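Local coordinates for probable glutamine-binding lipoprotein GlnH (GLNBP) (Mycobacterium tuberculosis, PDB 6H20), which probably acts as an aspartate-sensing solute-binding lipoprotein that regulates protein kinase G and so glutamate metabolism, and here binds asparagine, at residues D193-V196 and A197-R201. Sequence-based numbering, arbitrary orientation.
Sequences DCLV and ALQQR
Val196 and Gln200, one helical turn apart, run alongside each other and point the same way. Gln200 sets its CG beside its own backbone N (chi1 -51°) and then extends, which carries the amide back along the turn until NE2 lies 3.3 Å from CG1 of Val196. On the way its CG passes 3.1 Å from Val196 O. That same oxygen accepts the backbone N of Gln200, so Gln200 meets it with both its N-H and its CG, from one side.

Leu195 and Gln199 meet differently, their side chains crossing at a slant. With CG of Leu195 swung opposite its backbone N (chi1 174°), the branch point lies over the flat face of the Gln199 amide, Leu195 CG being 3.9 Å from Gln199 CD, while CD1 sits by the methylene CG of Gln199. The backbone bond from Gln199 N to Leu195 O is short at 2.8 Å and fairly straight at 166°, one of four consecutive i to i+4 bonds.

The helix then stops in a Schellman motif: Arg201, at positive phi, is its C-prime residue, and Arg201 N turns back to Leu198 O at 2.9 Å.

The two segments take up most of helix 191-199 and its C-terminal turn. Cys194 lies close to Trp191 of the ligand pocket, its side chain about 9 Å from the bound asparagine, in the second shell. Its disulfide with Cys165 ties the helix to strand 163-167; Leu195 packs on helix 210-219, Leu195 and Leu198 reach Leu223 of strand 223-226, and Val196 and Gln200 face the N-terminal segment at Pro4 and Pro2.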
ATOM      1  N   ASP A 193     -14.376   0.116  -3.183  1.00 20.78           N
ATOM      2  CA  ASP A 193     -15.546   0.984  -3.289  1.00 20.24           C
ATOM      3  C   ASP A 193     -15.471   1.853  -4.538  1.00 18.53           C
ATOM      4  O   ASP A 193     -16.503   2.156  -5.148  1.00 18.64           O
ATOM      5  CB  ASP A 193     -15.665   1.854  -2.039  1.00 22.81           C
ATOM      6  CG  ASP A 193     -15.799   1.040  -0.774  1.00 31.12           C
ATOM      7  OD1 ASP A 193     -16.361  -0.076  -0.829  1.00 35.60           O
ATOM      8  OD2 ASP A 193     -15.351   1.516   0.291  1.00 29.28           O
ATOM      9  N   CYS A 194     -14.259   2.277  -4.922  1.00 20.15           N
ATOM     10  CA  CYS A 194     -14.102   3.038  -6.160  1.00 19.81           C
ATOM     11  C   CYS A 194     -14.479   2.188  -7.356  1.00 18.64           C
ATOM     12  O   CYS A 194     -15.086   2.682  -8.315  1.00 19.17           O
ATOM     13  CB  CYS A 194     -12.660   3.522  -6.325  1.00 15.86           C
ATOM     14  SG  CYS A 194     -12.184   4.897  -5.282  1.00 21.91           S
ATOM     15  N   LEU A 195     -14.133   0.901  -7.314  1.00 20.63           N
ATOM     16  CA  LEU A 195     -14.489   0.030  -8.427  1.00 21.45           C
ATOM     17  C   LEU A 195     -15.998  -0.091  -8.552  1.00 23.00           C
ATOM     18  O   LEU A 195     -16.548   0.021  -9.652  1.00 19.94           O
ATOM     19  CB  LEU A 195     -13.835  -1.341  -8.257  1.00 20.18           C
ATOM     20  CG  LEU A 195     -14.277  -2.345  -9.318  1.00 21.59           C
ATOM     21  CD1 LEU A 195     -13.900  -1.843 -10.712  1.00 23.52           C
ATOM     22  CD2 LEU A 195     -13.685  -3.715  -9.052  1.00 20.55           C
ATOM     23  N   VAL A 196     -16.690  -0.290  -7.431  1.00 22.07           N
ATOM     24  CA  VAL A 196     -18.151  -0.354  -7.466  1.00 19.75           C
ATOM     25  C   VAL A 196     -18.731   0.932  -8.045  1.00 20.56           C
ATOM     26  O   VAL A 196     -19.627   0.901  -8.899  1.00 20.78           O
ATOM     27  CB  VAL A 196     -18.715  -0.655  -6.066  1.00 21.83           C
ATOM     28  CG1 VAL A 196     -20.239  -0.509  -6.065  1.00 25.90           C
ATOM     29  CG2 VAL A 196     -18.312  -2.052  -5.639  1.00 24.35           C
ATOM     30  N   ALA A 197     -18.227   2.079  -7.589  1.00 21.25           N
ATOM     31  CA  ALA A 197     -18.728   3.360  -8.077  1.00 22.83           C
ATOM     32  C   ALA A 197     -18.547   3.491  -9.585  1.00 20.94           C
ATOM     33  O   ALA A 197     -19.422   4.022 -10.280  1.00 21.22           O
ATOM     34  CB  ALA A 197     -18.022   4.504  -7.356  1.00 20.85           C
ATOM     35  N   LEU A 198     -17.414   3.025 -10.110  1.00 17.96           N
ATOM     36  CA  LEU A 198     -17.182   3.130 -11.548  1.00 16.75           C
ATOM     37  C   LEU A 198     -18.059   2.143 -12.303  1.00 20.33           C
ATOM     38  O   LEU A 198     -18.613   2.471 -13.362  1.00 22.29           O
ATOM     39  CB  LEU A 198     -15.698   2.912 -11.853  1.00 18.90           C
ATOM     40  CG  LEU A 198     -15.242   3.121 -13.298  1.00 18.71           C
ATOM     41  CD1 LEU A 198     -15.664   4.480 -13.854  1.00 21.52           C
ATOM     42  CD2 LEU A 198     -13.731   2.969 -13.375  1.00 19.99           C
ATOM     43  N   GLN A 199     -18.221   0.934 -11.759  1.00 19.60           N
ATOM     44  CA  GLN A 199     -19.117  -0.032 -12.391  1.00 20.80           C
ATOM     45  C   GLN A 199     -20.534   0.506 -12.486  1.00 25.44           C
ATOM     46  O   GLN A 199     -21.249   0.212 -13.454  1.00 25.75           O
ATOM     47  CB  GLN A 199     -19.100  -1.347 -11.619  1.00 23.83           C
ATOM     48  CG  GLN A 199     -17.802  -2.100 -11.782  1.00 21.64           C
ATOM     49  CD  GLN A 199     -17.700  -3.320 -10.902  1.00 30.23           C
ATOM     50  OE1 GLN A 199     -18.147  -3.322  -9.757  1.00 37.12           O
ATOM     51  NE2 GLN A 199     -17.079  -4.366 -11.428  1.00 26.99           N
ATOM     52  N   GLN A 200     -20.958   1.287 -11.498  1.00 25.66           N
ATOM     53  CA  GLN A 200     -22.292   1.867 -11.493  1.00 25.38           C
ATOM     54  C   GLN A 200     -22.336   3.235 -12.153  1.00 25.12           C
ATOM     55  O   GLN A 200     -23.374   3.906 -12.086  1.00 28.04           O
ATOM     56  CB  GLN A 200     -22.834   1.933 -10.068  1.00 26.65           C
ATOM     57  CG  GLN A 200     -22.717   0.618  -9.340  1.00 34.52           C
ATOM     58  CD  GLN A 200     -23.560   0.559  -8.090  1.00 43.64           C
ATOM     59  OE1 GLN A 200     -24.420   1.411  -7.857  1.00 50.66           O
ATOM     60  NE2 GLN A 200     -23.315  -0.453  -7.268  1.00 45.97           N
ATOM     61  N   ARG A 201     -21.238   3.653 -12.791  1.00 25.40           N
ATOM     62  CA  ARG A 201     -21.155   4.934 -13.500  1.00 25.21           C
ATOM     63  C   ARG A 201     -21.459   6.125 -12.590  1.00 25.54           C
ATOM     64  O   ARG A 201     -22.027   7.129 -13.028  1.00 32.24           O
ATOM     65  CB  ARG A 201     -22.027   4.943 -14.763  1.00 30.29           C
ATOM     66  CG  ARG A 201     -21.801   3.728 -15.643  1.00 33.66           C
ATOM     67  CD  ARG A 201     -22.329   3.947 -17.048  1.00 39.29           C
ATOM     68  NE  ARG A 201     -21.484   3.300 -18.050  1.00 44.86           N
ATOM     69  CZ  ARG A 201     -21.769   2.140 -18.636  1.00 47.53           C
ATOM     70  NH1 ARG A 201     -22.883   1.493 -18.323  1.00 50.52           N
ATOM     71  NH2 ARG A 201     -20.942   1.629 -19.539  1.00 46.44           N
TER